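Local coordinates for protein N-acyl-D-glutamate deacylase (Bordetella bronchiseptica, PDB 3GIP) that catalyses the hydrolysis of N-acyl-D-glutamate to D-glutamate and a carboxylate, probably with the help of its bound zinc, as a member of the amidohydrolase superfamily, at residues Thr89-Asn94 with Arg410-Ala415; Pro105-Ala110 with Arg155-Ala160; Val144-Leu149 with Ala198-Gly203; Asn148-Ala153 with Tyr190-Val195. All coordinates share one frame; numbering follows the deposited sequence.

How the contacts relate
The four contacts run from the barrel strands out to the rim of an amidohydrolase TIM barrel. Contact 1, on strand 87-92, closes a span of more than 300 residues within which the other three are nested. Its centre lies about 19 Å from that of contact 3, and strands 87-92 and 139-145, on which these two draw, are neighbours. Contacts 3 and 4 both use helix 146-153, share Asn148 and Leu149, and have centres about 8 Å apart. Contact 2 lies farthest out, its centre about 7 Å from that of contact 4, where Arg150 and Leu151 meet its loops. Contacts 2 to 4 thus gather helix 146-153, the loops beside it and the start of helix 198-210 into one region.

Contact 1. Residues Thr89-Asn94 with Arg410-Ala415; sequences TVVVGN and RVFGFA
Val91 wedges its methyls against two phenyl rings, CG2 touching both Phe412 and Phe414 and CG1 the former alone, and the contact is wholly apolar. In a CH-pi contact, Val91 CG2 sits over the face of the Phe412 ring, 4.2 Å from its centroid and only 11° from the ring normal. The other methyl works nearer the rim, Val91 CG1 lying 3.7 Å from Phe412 CE1. It can do so because CG1 is anti to the backbone N (chi1 -180°), which leaves CG2 beside that N. Strand 87-92 belongs to the parallel TIM barrel of the amidohydrolases, whereas Phe412 comes from the region of helix 406-412. Phe412 also touches Leu214 of strand 214-218, and Phe414 touches Ile63 and Ala141 on the two strands flanking 87-92; this reach across several strands is consistent with rings inserted into one end of the barrel. By van der Waals contact, Val91 CG2 meets the edge of the second ring at Phe414 CZ, 4.0 Å away. Thr89 CG2 approaches Phe414 CE2 obliquely at 4.3 Å. In the chain between the two phenylalanines, Gly413 leaves helical geometry with positive phi (77°), and Phe412 CB lies over one face of the Phe414 ring.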
loop_
_atom_site.group_PDB
_atom_site.type_symbol
_atom_site.label_atom_id
_atom_site.label_comp_id
_atom_site.label_asym_id
_atom_site.label_seq_id
_atom_site.Cartn_x
_atom_site.Cartn_y
_atom_site.Cartn_z
ATOM N N THR A 89 7.674 -0.624 -6.864
ATOM C CA THR A 89 6.318 -0.567 -7.409
ATOM C C THR A 89 5.351 -0.270 -6.272
ATOM O O THR A 89 5.517 -0.780 -5.165
ATOM C CB THR A 89 5.887 -1.914 -8.052
ATOM O OG1 THR A 89 6.707 -2.192 -9.193
ATOM C CG2 THR A 89 4.422 -1.861 -8.491
ATOM N N VAL A 90 4.351 0.561 -6.538
ATOM C CA VAL A 90 3.355 0.862 -5.525
ATOM C C VAL A 90 1.963 0.769 -6.120
ATOM O O VAL A 90 1.742 1.146 -7.271
ATOM C CB VAL A 90 3.531 2.275 -4.917
ATOM C CG1 VAL A 90 3.359 3.346 -5.989
ATOM C CG2 VAL A 90 2.514 2.478 -3.796
ATOM N N VAL A 91 1.037 0.230 -5.338
ATOM C CA VAL A 91 -0.350 0.123 -5.755
ATOM C C VAL A 91 -1.065 1.246 -5.007
ATOM O O VAL A 91 -1.132 1.240 -3.775
ATOM C CB VAL A 91 -0.963 -1.238 -5.361
ATOM C CG1 VAL A 91 -2.418 -1.306 -5.819
ATOM C CG2 VAL A 91 -0.157 -2.371 -5.986
ATOM N N VAL A 92 -1.576 2.222 -5.752
ATOM C CA VAL A 92 -2.272 3.355 -5.148
ATOM C C VAL A 92 -3.787 3.239 -5.308
ATOM O O VAL A 92 -4.281 2.295 -5.929
ATOM C CB VAL A 92 -1.805 4.692 -5.778
ATOM C CG1 VAL A 92 -0.294 4.839 -5.635
ATOM C CG2 VAL A 92 -2.203 4.744 -7.252
ATOM N N GLY A 93 -4.517 4.197 -4.738
ATOM C CA GLY A 93 -5.968 4.198 -4.837
ATOM C C GLY A 93 -6.658 3.287 -3.845
ATOM O O GLY A 93 -7.704 2.706 -4.140
ATOM N N ASN A 94 -6.085 3.184 -2.652
ATOM C CA ASN A 94 -6.627 2.316 -1.616
ATOM C C ASN A 94 -7.654 2.951 -0.687
ATOM O O ASN A 94 -7.815 4.172 -0.645
ATOM C CB ASN A 94 -5.474 1.763 -0.778
ATOM C CG ASN A 94 -4.712 0.679 -1.495
ATOM O OD1 ASN A 94 -5.185 -0.448 -1.603
ATOM N ND2 ASN A 94 -3.531 1.014 -2.003
ATOM N N ARG A 410 1.528 -11.868 -8.063
ATOM C CA ARG A 410 0.519 -12.896 -8.315
ATOM C C ARG A 410 -0.886 -12.397 -7.991
ATOM O O ARG A 410 -1.828 -12.625 -8.748
ATOM C CB ARG A 410 0.823 -14.140 -7.476
ATOM C CG ARG A 410 -0.315 -15.149 -7.401
ATOM C CD ARG A 410 -0.626 -15.773 -8.756
ATOM N NE ARG A 410 -1.708 -16.752 -8.655
ATOM C CZ ARG A 410 -2.997 -16.441 -8.544
ATOM N NH1 ARG A 410 -3.381 -15.171 -8.524
ATOM N NH2 ARG A 410 -3.905 -17.402 -8.439
ATOM N N VAL A 411 -1.018 -11.710 -6.863
ATOM C CA VAL A 411 -2.308 -11.194 -6.425
ATOM C C VAL A 411 -2.837 -10.078 -7.320
ATOM O O VAL A 411 -4.021 -10.057 -7.664
ATOM C CB VAL A 411 -2.215 -10.675 -4.965
ATOM C CG1 VAL A 411 -3.495 -9.965 -4.566
ATOM C CG2 VAL A 411 -1.949 -11.846 -4.018
ATOM N N PHE A 412 -1.954 -9.164 -7.710
ATOM C CA PHE A 412 -2.339 -8.024 -8.532
ATOM C C PHE A 412 -2.200 -8.222 -10.037
ATOM O O PHE A 412 -2.588 -7.351 -10.816
ATOM C CB PHE A 412 -1.559 -6.790 -8.075
ATOM C CG PHE A 412 -2.030 -6.250 -6.759
ATOM C CD1 PHE A 412 -3.050 -5.305 -6.709
ATOM C CD2 PHE A 412 -1.512 -6.740 -5.563
ATOM C CE1 PHE A 412 -3.554 -4.858 -5.488
ATOM C CE2 PHE A 412 -2.010 -6.300 -4.334
ATOM C CZ PHE A 412 -3.035 -5.357 -4.299
ATOM N N GLY A 413 -1.647 -9.359 -10.442
ATOM C CA GLY A 413 -1.512 -9.650 -11.860
ATOM C C GLY A 413 -0.395 -8.949 -12.605
ATOM O O GLY A 413 -0.555 -8.597 -13.776
ATOM N N PHE A 414 0.739 -8.745 -11.946
ATOM C CA PHE A 414 1.866 -8.088 -12.590
ATOM C C PHE A 414 2.744 -9.085 -13.320
ATOM O O PHE A 414 3.525 -9.814 -12.705
ATOM C CB PHE A 414 2.717 -7.327 -11.572
ATOM C CG PHE A 414 1.970 -6.265 -10.830
ATOM C CD1 PHE A 414 1.007 -5.492 -11.471
ATOM C CD2 PHE A 414 2.244 -6.016 -9.491
ATOM C CE1 PHE A 414 0.330 -4.491 -10.791
ATOM C CE2 PHE A 414 1.570 -5.013 -8.802
ATOM C CZ PHE A 414 0.610 -4.250 -9.455
ATOM N N ALA A 415 2.614 -9.114 -14.640
ATOM C CA ALA A 415 3.411 -10.019 -15.448
ATOM C C ALA A 415 4.829 -9.478 -15.570
ATOM O O ALA A 415 5.040 -8.270 -15.688
ATOM C CB ALA A 415 2.789 -10.178 -16.830
#

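Contact 2. Residues Pro105-Ala110 with Arg155-Ala160; sequences PGNTAA and RDPQAA
Asn107 meets Pro157, and the proline occupies the second position of a type I beta turn, Asp156 to Ala159, in the loop that joins helix 146-153 to helix 163-179. Both segments lack regular secondary structure and belong to the surface of the barrel, with their closest CA atoms, those of Asn107 and Pro157, 7.6 Å apart. The contact between them is van der Waals in kind. Pro157 CD is almost evenly spaced from the amide heavy atoms, 3.7 Å from Asn107 OD1 and 3.8 Å from Asn107 ND2, so the carboxamide as a whole, rather than one corner of it, rests against the pyrrolidine. Asn107 OD1 also comes to 3.9 Å from Arg155 O, an approach of two acceptors that offers no bond. The orientation of the amide is probably set by its nitrogen, which donates to Leu151 O and Met154 O at the end of helix 146-153, thereby joining the loop before helix 124-133 to that helix end. The hydrogen bonds within segment 155-160 hold the proline's turn in shape. Ala159 N donates to Asp156 O over 3.1 Å, closing it. An Asx turn overlaps it, in which Gln158 N reaches Asp156 OD1 from above the carboxylate plane with an N-H...O angle of 155°.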
loop_
_atom_site.group_PDB
_atom_site.type_symbol
_atom_site.label_atom_id
_atom_site.label_comp_id
_atom_site.label_asym_id
_atom_site.label_seq_id
_atom_site.Cartn_x
_atom_site.Cartn_y
_atom_site.Cartn_z
ATOM N N PRO A 105 -18.983 18.495 -8.405
ATOM C CA PRO A 105 -18.713 19.749 -7.696
ATOM C C PRO A 105 -19.476 19.819 -6.377
ATOM O O PRO A 105 -20.686 19.606 -6.340
ATOM C CB PRO A 105 -19.181 20.811 -8.685
ATOM C CG PRO A 105 -18.931 20.163 -10.015
ATOM C CD PRO A 105 -19.427 18.752 -9.786
ATOM N N GLY A 106 -18.762 20.111 -5.294
ATOM C CA GLY A 106 -19.411 20.204 -4.000
ATOM C C GLY A 106 -19.406 18.913 -3.203
ATOM O O GLY A 106 -19.683 18.926 -2.003
ATOM N N ASN A 107 -19.112 17.795 -3.860
ATOM C CA ASN A 107 -19.062 16.507 -3.176
ATOM C C ASN A 107 -17.662 16.294 -2.626
ATOM O O ASN A 107 -16.676 16.413 -3.351
ATOM C CB ASN A 107 -19.410 15.361 -4.131
ATOM C CG ASN A 107 -20.906 15.148 -4.275
ATOM O OD1 ASN A 107 -21.709 15.835 -3.646
ATOM N ND2 ASN A 107 -21.286 14.183 -5.107
ATOM N N THR A 108 -17.574 15.982 -1.341
ATOM C CA THR A 108 -16.276 15.759 -0.729
ATOM C C THR A 108 -16.349 14.679 0.338
ATOM O O THR A 108 -17.429 14.209 0.691
ATOM C CB THR A 108 -15.745 17.046 -0.084
ATOM O OG1 THR A 108 -14.415 16.821 0.404
ATOM C CG2 THR A 108 -16.642 17.468 1.070
ATOM N N ALA A 109 -15.185 14.290 0.842
ATOM C CA ALA A 109 -15.098 13.274 1.880
ATOM C C ALA A 109 -13.831 13.520 2.685
ATOM O O ALA A 109 -12.783 13.831 2.123
ATOM C CB ALA A 109 -15.065 11.884 1.256
ATOM N N ALA A 110 -13.934 13.387 4.003
ATOM C CA ALA A 110 -12.788 13.596 4.878
ATOM C C ALA A 110 -11.623 12.689 4.491
ATOM O O ALA A 110 -10.466 13.106 4.528
ATOM C CB ALA A 110 -13.190 13.345 6.328
ATOM N N ARG A 155 -25.530 12.693 -6.808
ATOM C CA ARG A 155 -25.831 14.072 -6.446
ATOM C C ARG A 155 -25.881 14.164 -4.920
ATOM O O ARG A 155 -25.520 15.185 -4.329
ATOM C CB ARG A 155 -27.176 14.470 -7.064
ATOM C CG ARG A 155 -27.749 15.791 -6.596
ATOM C CD ARG A 155 -29.037 16.093 -7.353
ATOM N NE ARG A 155 -29.754 17.232 -6.793
ATOM C CZ ARG A 155 -30.313 17.240 -5.589
ATOM N NH1 ARG A 155 -30.238 16.166 -4.814
ATOM N NH2 ARG A 155 -30.953 18.320 -5.160
ATOM N N ASP A 156 -26.336 13.082 -4.295
ATOM C CA ASP A 156 -26.407 12.989 -2.841
ATOM C C ASP A 156 -25.721 11.683 -2.455
ATOM O O ASP A 156 -26.367 10.642 -2.326
ATOM C CB ASP A 156 -27.855 12.977 -2.352
ATOM C CG ASP A 156 -27.954 12.801 -0.848
ATOM O OD1 ASP A 156 -26.898 12.836 -0.180
ATOM O OD2 ASP A 156 -29.079 12.631 -0.330
ATOM N N PRO A 157 -24.394 11.729 -2.261
ATOM C CA PRO A 157 -23.595 10.558 -1.894
ATOM C C PRO A 157 -23.906 9.926 -0.538
ATOM O O PRO A 157 -23.254 8.962 -0.138
ATOM C CB PRO A 157 -22.164 11.081 -1.986
ATOM C CG PRO A 157 -22.309 12.510 -1.584
ATOM C CD PRO A 157 -23.550 12.937 -2.331
ATOM N N GLN A 158 -24.898 10.459 0.165
ATOM C CA GLN A 158 -25.270 9.909 1.463
ATOM C C GLN A 158 -26.533 9.056 1.371
ATOM O O GLN A 158 -26.975 8.476 2.362
ATOM C CB GLN A 158 -25.485 11.036 2.476
ATOM C CG GLN A 158 -24.250 11.886 2.731
ATOM C CD GLN A 158 -23.051 11.061 3.164
ATOM O OE1 GLN A 158 -23.124 10.298 4.129
ATOM N NE2 GLN A 158 -21.937 11.216 2.453
ATOM N N ALA A 159 -27.105 8.970 0.175
ATOM C CA ALA A 159 -28.324 8.195 -0.023
ATOM C C ALA A 159 -28.053 6.831 -0.642
ATOM O O ALA A 159 -26.906 6.472 -0.915
ATOM C CB ALA A 159 -29.292 8.976 -0.908
ATOM N N ALA A 160 -29.123 6.068 -0.840
ATOM C CA ALA A 160 -29.023 4.760 -1.468
ATOM C C ALA A 160 -29.016 5.079 -2.957
ATOM O O ALA A 160 -29.746 5.959 -3.412
ATOM C CB ALA A 160 -30.227 3.904 -1.110
#

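Contact 3. Residues Val144-Leu149 with Ala198-Gly203; sequences VGHANL and AAELEG
His146 and Glu200 reach for each other through first torsions that both place CG opposite the backbone N, chi1 being 167° for the histidine, and the extended chain of Glu200 carries its carboxylate up to the edge of the imidazole. Leu201 behaves differently: its CG stands beside the backbone N, and the branch ending in CD2 comes in over one ring face. That methyl makes a CH-pi contact, Leu201 CD2 lying 4.1 Å from the centroid of the His146 ring and 20° from its normal. The ring is therefore met along two directions, by a carboxylate at its rim and a methyl above it, with the ring and carboxylate planes inclined by 59°. The turn of the imidazole in the model is doubtful, which leaves the nature of its polar approach to the carboxylate unsettled. In the barrel, His146 opens helix 146-153 directly after strand 139-145, with Gly145 at the N-cap position and Leu149 N bonded to Gly145 O at 3.0 Å. Helix 198-210, which supplies Glu200 and Leu201, follows the adjacent strand 183-187, and the CA atoms of His146 and Leu201 are 8.7 Å apart. The carboxylate is buried, but Glu200 OE1 forms a salt bridge with Arg150 NH2; this would be expected to favour the ionised acid beside the imidazole edge.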
loop_
_atom_site.group_PDB
_atom_site.type_symbol
_atom_site.label_atom_id
_atom_site.label_comp_id
_atom_site.label_asym_id
_atom_site.label_seq_id
_atom_site.Cartn_x
_atom_site.Cartn_y
_atom_site.Cartn_z
ATOM N N VAL A 144 -9.330 1.990 -8.453
ATOM C CA VAL A 144 -10.271 3.103 -8.492
ATOM C C VAL A 144 -11.043 3.036 -7.183
ATOM O O VAL A 144 -11.507 1.968 -6.780
ATOM C CB VAL A 144 -11.244 3.002 -9.691
ATOM C CG1 VAL A 144 -11.956 1.671 -9.683
ATOM C CG2 VAL A 144 -12.258 4.141 -9.631
ATOM N N GLY A 145 -11.163 4.174 -6.510
ATOM C CA GLY A 145 -11.852 4.206 -5.233
ATOM C C GLY A 145 -13.364 4.238 -5.274
ATOM O O GLY A 145 -13.963 5.002 -6.034
ATOM N N HIS A 146 -13.983 3.402 -4.449
ATOM C CA HIS A 146 -15.436 3.337 -4.353
ATOM C C HIS A 146 -15.977 4.691 -3.887
ATOM O O HIS A 146 -17.059 5.113 -4.297
ATOM C CB HIS A 146 -15.833 2.220 -3.377
ATOM C CG HIS A 146 -17.271 2.250 -2.958
ATOM N ND1 HIS A 146 -18.316 2.220 -3.857
ATOM C CD2 HIS A 146 -17.835 2.283 -1.727
ATOM C CE1 HIS A 146 -19.461 2.232 -3.198
ATOM N NE2 HIS A 146 -19.197 2.269 -1.904
ATOM N N ALA A 147 -15.226 5.378 -3.031
ATOM C CA ALA A 147 -15.665 6.687 -2.567
ATOM C C ALA A 147 -15.738 7.615 -3.776
ATOM O O ALA A 147 -16.700 8.371 -3.933
ATOM C CB ALA A 147 -14.697 7.237 -1.528
ATOM N N ASN A 148 -14.718 7.552 -4.630
ATOM C CA ASN A 148 -14.679 8.377 -5.836
ATOM C C ASN A 148 -15.888 8.071 -6.707
ATOM O O ASN A 148 -16.537 8.983 -7.228
ATOM C CB ASN A 148 -13.408 8.103 -6.643
ATOM C CG ASN A 148 -12.178 8.723 -6.025
ATOM O OD1 ASN A 148 -11.612 9.677 -6.561
ATOM N ND2 ASN A 148 -11.752 8.184 -4.890
ATOM N N LEU A 149 -16.185 6.784 -6.868
ATOM C CA LEU A 149 -17.317 6.377 -7.693
ATOM C C LEU A 149 -18.611 6.983 -7.172
ATOM O O LEU A 149 -19.384 7.552 -7.945
ATOM C CB LEU A 149 -17.429 4.850 -7.739
ATOM C CG LEU A 149 -16.237 4.139 -8.389
ATOM C CD1 LEU A 149 -16.470 2.638 -8.357
ATOM C CD2 LEU A 149 -16.056 4.614 -9.826
ATOM N N ALA A 198 -24.881 -4.419 0.538
ATOM C CA ALA A 198 -24.400 -5.561 -0.230
ATOM C C ALA A 198 -24.601 -5.473 -1.743
ATOM O O ALA A 198 -23.657 -5.673 -2.502
ATOM C CB ALA A 198 -25.028 -6.843 0.306
ATOM N N ALA A 199 -25.820 -5.175 -2.183
ATOM C CA ALA A 199 -26.113 -5.093 -3.616
ATOM C C ALA A 199 -25.197 -4.143 -4.385
ATOM O O ALA A 199 -24.775 -4.442 -5.504
ATOM C CB ALA A 199 -27.573 -4.690 -3.826
ATOM N N GLU A 200 -24.901 -2.994 -3.789
ATOM C CA GLU A 200 -24.041 -2.002 -4.419
ATOM C C GLU A 200 -22.617 -2.516 -4.600
ATOM O O GLU A 200 -22.029 -2.410 -5.682
ATOM C CB GLU A 200 -24.020 -0.724 -3.574
ATOM C CG GLU A 200 -23.137 0.384 -4.128
ATOM C CD GLU A 200 -23.216 1.654 -3.302
ATOM O OE1 GLU A 200 -24.273 1.893 -2.679
ATOM O OE2 GLU A 200 -22.231 2.423 -3.289
ATOM N N LEU A 201 -22.065 -3.082 -3.533
ATOM C CA LEU A 201 -20.704 -3.594 -3.568
ATOM C C LEU A 201 -20.583 -4.819 -4.471
ATOM O O LEU A 201 -19.592 -4.974 -5.190
ATOM C CB LEU A 201 -20.249 -3.916 -2.141
ATOM C CG LEU A 201 -20.357 -2.711 -1.192
ATOM C CD1 LEU A 201 -19.979 -3.121 0.225
ATOM C CD2 LEU A 201 -19.457 -1.582 -1.690
ATOM N N GLU A 202 -21.600 -5.674 -4.449
ATOM C CA GLU A 202 -21.597 -6.874 -5.277
ATOM C C GLU A 202 -21.642 -6.494 -6.752
ATOM O O GLU A 202 -21.011 -7.141 -7.585
ATOM C CB GLU A 202 -22.792 -7.763 -4.926
ATOM C CG GLU A 202 -22.776 -8.252 -3.487
ATOM C CD GLU A 202 -24.023 -9.027 -3.116
ATOM O OE1 GLU A 202 -25.116 -8.660 -3.600
ATOM O OE2 GLU A 202 -23.912 -9.992 -2.328
ATOM N N GLY A 203 -22.395 -5.443 -7.069
ATOM C CA GLY A 203 -22.486 -4.996 -8.447
ATOM C C GLY A 203 -21.118 -4.626 -8.986
ATOM O O GLY A 203 -20.752 -5.006 -10.098
#

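Contact 4. Residues Asn148-Ala153 with Tyr190-Val195; sequences NLRLAA and YQPGAV. With ACY (acetic acid), chain C.
The connection from strand 183-187 to helix 198-210 of the barrel packs here against helix 146-153, with Pro192 and Val195 set across the side chains of Leu151 and Arg150. The peptide bond before Pro192 is cis, and the pyrrolidine that follows it points at the helix. Its CG atom is the apolar point of contact, 3.9 Å from Leu151 CD2 and 4.1 Å from Arg150 CB. Farther along, Arg150 CD passes 3.7 Å from Pro192 O. The arginine runs extended from CG to NE after an unusual first torsion (chi1 -97°), and in this way its guanidinium travels beyond the proline to Val195. There Val195 CB and Pro192 O lie over one face of the flat group, and Val195 CG1 stands 3.7 Å from Arg150 NH1. The polar edge of the arginine is engaged by other residues: NH1 donates to Ala159 O, and NH2 pairs with Glu200. These bonds should fix the rotation of the guanidinium while the valine packs on it. Val195 itself is held in a 3-10 turn by its N bonding to Pro192 O at 3.0 Å. At the other end of the segment, Tyr190 OH donates to an acetate oxygen, ACY O, at 2.6 Å, in the plane of the ring; the acetate probably came from the crystallisation liquor. The Tyr190 ring also meets that of His218, a zinc ligand, so the connection runs from the metal site to the outer layer, where Arg150 and Ala153 touch Met169 of helix 163-179.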
loop_
_atom_site.group_PDB
_atom_site.type_symbol
_atom_site.label_atom_id
_atom_site.label_comp_id
_atom_site.label_asym_id
_atom_site.label_seq_id
_atom_site.Cartn_x
_atom_site.Cartn_y
_atom_site.Cartn_z
ATOM N N ASN A 148 -14.718 7.552 -4.630
ATOM C CA ASN A 148 -14.679 8.377 -5.836
ATOM C C ASN A 148 -15.888 8.071 -6.707
ATOM O O ASN A 148 -16.537 8.983 -7.228
ATOM C CB ASN A 148 -13.408 8.103 -6.643
ATOM C CG ASN A 148 -12.178 8.723 -6.025
ATOM O OD1 ASN A 148 -11.612 9.677 -6.561
ATOM N ND2 ASN A 148 -11.752 8.184 -4.890
ATOM N N LEU A 149 -16.185 6.784 -6.868
ATOM C CA LEU A 149 -17.317 6.377 -7.693
ATOM C C LEU A 149 -18.611 6.983 -7.172
ATOM O O LEU A 149 -19.384 7.552 -7.945
ATOM C CB LEU A 149 -17.429 4.850 -7.739
ATOM C CG LEU A 149 -16.237 4.139 -8.389
ATOM C CD1 LEU A 149 -16.470 2.638 -8.357
ATOM C CD2 LEU A 149 -16.056 4.614 -9.826
ATOM N N ARG A 150 -18.847 6.870 -5.868
ATOM C CA ARG A 150 -20.052 7.432 -5.275
ATOM C C ARG A 150 -20.090 8.951 -5.413
ATOM O O ARG A 150 -21.116 9.522 -5.784
ATOM C CB ARG A 150 -20.158 7.071 -3.788
ATOM C CG ARG A 150 -21.035 5.871 -3.498
ATOM C CD ARG A 150 -21.485 5.846 -2.042
ATOM N NE ARG A 150 -22.562 4.880 -1.843
ATOM C CZ ARG A 150 -23.746 5.174 -1.317
ATOM N NH1 ARG A 150 -24.013 6.411 -0.924
ATOM N NH2 ARG A 150 -24.676 4.236 -1.207
ATOM N N LEU A 151 -18.973 9.606 -5.112
ATOM C CA LEU A 151 -18.912 11.064 -5.184
ATOM C C LEU A 151 -19.027 11.597 -6.604
ATOM O O LEU A 151 -19.411 12.750 -6.810
ATOM C CB LEU A 151 -17.614 11.571 -4.557
ATOM C CG LEU A 151 -17.427 11.247 -3.073
ATOM C CD1 LEU A 151 -16.035 11.667 -2.642
ATOM C CD2 LEU A 151 -18.494 11.950 -2.242
ATOM N N ALA A 152 -18.695 10.761 -7.580
ATOM C CA ALA A 152 -18.755 11.166 -8.979
ATOM C C ALA A 152 -20.097 10.851 -9.628
ATOM O O ALA A 152 -20.504 11.520 -10.582
ATOM C CB ALA A 152 -17.633 10.485 -9.760
ATOM N N ALA A 153 -20.790 9.846 -9.103
ATOM C CA ALA A 153 -22.063 9.425 -9.673
ATOM C C ALA A 153 -23.311 9.863 -8.921
ATOM O O ALA A 153 -24.403 9.877 -9.492
ATOM C CB ALA A 153 -22.071 7.903 -9.826
ATOM N N TYR A 190 -15.368 4.544 6.262
ATOM C CA TYR A 190 -15.441 5.973 5.961
ATOM C C TYR A 190 -16.668 6.379 5.155
ATOM O O TYR A 190 -17.307 5.555 4.499
ATOM C CB TYR A 190 -14.227 6.410 5.141
ATOM C CG TYR A 190 -12.884 6.105 5.747
ATOM C CD1 TYR A 190 -12.539 6.586 7.004
ATOM C CD2 TYR A 190 -11.934 5.371 5.034
ATOM C CE1 TYR A 190 -11.277 6.349 7.540
ATOM C CE2 TYR A 190 -10.673 5.130 5.559
ATOM C CZ TYR A 190 -10.351 5.624 6.812
ATOM O OH TYR A 190 -9.098 5.392 7.335
ATOM N N GLN A 191 -16.973 7.669 5.199
ATOM C CA GLN A 191 -18.073 8.212 4.420
ATOM C C GLN A 191 -17.440 8.522 3.071
ATOM O O GLN A 191 -16.275 8.919 3.005
ATOM C CB GLN A 191 -18.600 9.501 5.052
ATOM C CG GLN A 191 -19.355 9.289 6.346
ATOM C CD GLN A 191 -20.549 8.375 6.173
ATOM O OE1 GLN A 191 -21.404 8.605 5.314
ATOM N NE2 GLN A 191 -20.620 7.331 6.989
ATOM N N PRO A 192 -18.190 8.349 1.973
ATOM C CA PRO A 192 -19.580 7.891 1.895
ATOM C C PRO A 192 -19.719 6.381 1.687
ATOM O O PRO A 192 -20.831 5.854 1.648
ATOM C CB PRO A 192 -20.111 8.672 0.706
ATOM C CG PRO A 192 -18.939 8.600 -0.233
ATOM C CD PRO A 192 -17.745 8.881 0.672
ATOM N N GLY A 193 -18.591 5.687 1.551
ATOM C CA GLY A 193 -18.632 4.250 1.330
ATOM C C GLY A 193 -19.434 3.450 2.341
ATOM O O GLY A 193 -20.069 2.455 1.992
ATOM N N ALA A 194 -19.411 3.887 3.594
ATOM C CA ALA A 194 -20.124 3.208 4.668
ATOM C C ALA A 194 -21.625 3.082 4.415
ATOM O O ALA A 194 -22.282 2.194 4.960
ATOM C CB ALA A 194 -19.879 3.935 5.985
ATOM N N VAL A 195 -22.163 3.975 3.590
ATOM C CA VAL A 195 -23.589 3.969 3.276
ATOM C C VAL A 195 -23.978 2.800 2.374
ATOM O O VAL A 195 -25.128 2.358 2.377
ATOM C CB VAL A 195 -23.998 5.290 2.577
ATOM C CG1 VAL A 195 -25.478 5.267 2.223
ATOM C CG2 VAL A 195 -23.686 6.471 3.481
HETATM C C ACY C . -6.111 4.263 5.912
HETATM O O ACY C . -7.320 4.218 5.900
HETATM O OXT ACY C . -5.404 3.180 5.595
HETATM C CH3 ACY C . -5.406 5.536 6.281
#